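Local coordinates for protein betaine aldehyde dehydrogenase (Staphylococcus aureus subsp. aureus COL, PDB 4QTO) that probably catalyses the NAD-dependent oxidation of betaine aldehyde to glycine betaine, at residues A187-A192 / A478-Y483. Sequence-based numbering, arbitrary orientation.
Sequences ASWKIA and APWGGY
Trp189 and Trp480 make a T-shaped (edge-to-face) aromatic contact, buried near the centre of the folded subunit, that joins helix 183-197 to the loop between strands 465-468 and 487-488. The outer edge of the Trp189 benzene ring points at one face of the five-membered ring of Trp480, with CZ3 of Trp189 3.5 Å from CD1 of Trp480. CH2 of Trp189 stands 4.0 Å above the Trp480 ring plane, shifted toward its rim. The planes meet at 66°. Between the six-membered ring of Trp189 and the five-membered ring of Trp480 the centroids are 5.2 Å apart. The CB of Trp480 already points toward the helix, and a chi1 of 176°, with CG trans to the main-chain nitrogen, carries the indole on in that direction. In this aldehyde dehydrogenase fold, helix 183-197 belongs to the Rossmann-type NAD-binding domain, while strand 465-468, whose Trp467 also packs on Trp480, edges the other large sheet, probably that of the catalytic domain. Trp480 lies near the active site: it touches Ser314, the neighbour of the modified Cys313, and the PEG bound there is about 12 Å from the side chain of Trp480. NE1 of Trp480 donates to OE1 of Glu279, which helps fix how the indole is turned.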
# COMPACT_ATOMS: atom_id res chain seq x y z
N ALA A 187 -1.88 22.30 16.52
CA ALA A 187 -1.74 23.07 15.29
C ALA A 187 -0.85 22.31 14.29
O ALA A 187 -1.18 22.21 13.10
CB ALA A 187 -1.16 24.43 15.55
N SER A 188 0.28 21.78 14.78
CA SER A 188 1.22 21.06 13.89
C SER A 188 0.56 19.85 13.23
O SER A 188 0.83 19.51 12.08
CB SER A 188 2.51 20.63 14.60
OG SER A 188 2.34 19.53 15.52
N TRP A 189 -0.31 19.17 13.97
CA TRP A 189 -1.00 17.99 13.43
C TRP A 189 -1.89 18.29 12.23
O TRP A 189 -2.14 17.42 11.39
CB TRP A 189 -1.85 17.33 14.52
CG TRP A 189 -1.11 16.64 15.64
CD1 TRP A 189 0.19 16.78 16.00
CD2 TRP A 189 -1.70 15.79 16.64
NE1 TRP A 189 0.46 16.02 17.11
CE2 TRP A 189 -0.69 15.39 17.50
CE3 TRP A 189 -3.00 15.29 16.83
CZ2 TRP A 189 -0.94 14.55 18.59
CZ3 TRP A 189 -3.23 14.43 17.90
CH2 TRP A 189 -2.20 14.08 18.74
N LYS A 190 -2.38 19.52 12.17
CA LYS A 190 -3.22 19.99 11.10
C LYS A 190 -2.44 20.70 9.99
O LYS A 190 -2.64 20.42 8.80
CB LYS A 190 -4.32 20.92 11.67
CG LYS A 190 -5.17 20.27 12.77
CD LYS A 190 -6.34 21.15 13.15
CE LYS A 190 -7.11 20.68 14.36
NZ LYS A 190 -7.71 19.35 14.19
N ILE A 191 -1.51 21.59 10.37
CA ILE A 191 -0.77 22.36 9.39
C ILE A 191 0.12 21.47 8.55
O ILE A 191 0.19 21.62 7.31
CB ILE A 191 0.12 23.42 10.07
CG1 ILE A 191 -0.76 24.51 10.70
CG2 ILE A 191 1.07 24.06 9.09
CD1 ILE A 191 0.01 25.34 11.70
N ALA A 192 0.83 20.54 9.19
CA ALA A 192 1.84 19.77 8.47
C ALA A 192 1.27 19.01 7.28
O ALA A 192 1.80 19.12 6.16
CB ALA A 192 2.61 18.87 9.41
N ALA A 478 1.96 7.07 13.49
CA ALA A 478 0.73 6.26 13.69
C ALA A 478 -0.49 7.15 13.84
O ALA A 478 -0.44 8.17 14.53
CB ALA A 478 0.90 5.41 14.95
N PRO A 479 -1.63 6.75 13.27
CA PRO A 479 -2.86 7.54 13.34
C PRO A 479 -3.47 7.57 14.72
O PRO A 479 -3.38 6.59 15.47
CB PRO A 479 -3.79 6.84 12.38
CG PRO A 479 -3.34 5.40 12.42
CD PRO A 479 -1.82 5.52 12.48
N TRP A 480 -4.06 8.71 15.04
CA TRP A 480 -4.68 9.00 16.34
C TRP A 480 -6.08 9.53 16.12
O TRP A 480 -6.28 10.44 15.30
CB TRP A 480 -3.84 10.07 17.01
CG TRP A 480 -4.37 10.59 18.31
CD1 TRP A 480 -5.27 11.60 18.50
CD2 TRP A 480 -4.08 10.05 19.61
NE1 TRP A 480 -5.54 11.73 19.84
CE2 TRP A 480 -4.82 10.80 20.54
CE3 TRP A 480 -3.25 9.01 20.06
CZ2 TRP A 480 -4.76 10.54 21.91
CZ3 TRP A 480 -3.18 8.77 21.41
CH2 TRP A 480 -3.93 9.53 22.33
N GLY A 481 -7.05 9.00 16.86
CA GLY A 481 -8.42 9.48 16.72
C GLY A 481 -9.39 8.58 17.43
O GLY A 481 -9.01 7.55 17.99
N GLY A 482 -10.66 8.96 17.40
CA GLY A 482 -11.59 8.22 18.22
C GLY A 482 -12.71 7.47 17.59
O GLY A 482 -13.19 7.84 16.51
N TYR A 483 -13.03 6.35 18.22
CA TYR A 483 -14.28 5.65 17.93
C TYR A 483 -15.41 6.44 18.57
O TYR A 483 -15.20 7.28 19.47
CB TYR A 483 -14.28 4.23 18.55
CG TYR A 483 -13.41 3.12 17.99
CD1 TYR A 483 -12.06 3.31 17.66
CD2 TYR A 483 -13.94 1.84 17.83
CE1 TYR A 483 -11.27 2.26 17.20
CE2 TYR A 483 -13.15 0.78 17.37
CZ TYR A 483 -11.81 1.01 17.07
OH TYR A 483 -10.99 -0.03 16.63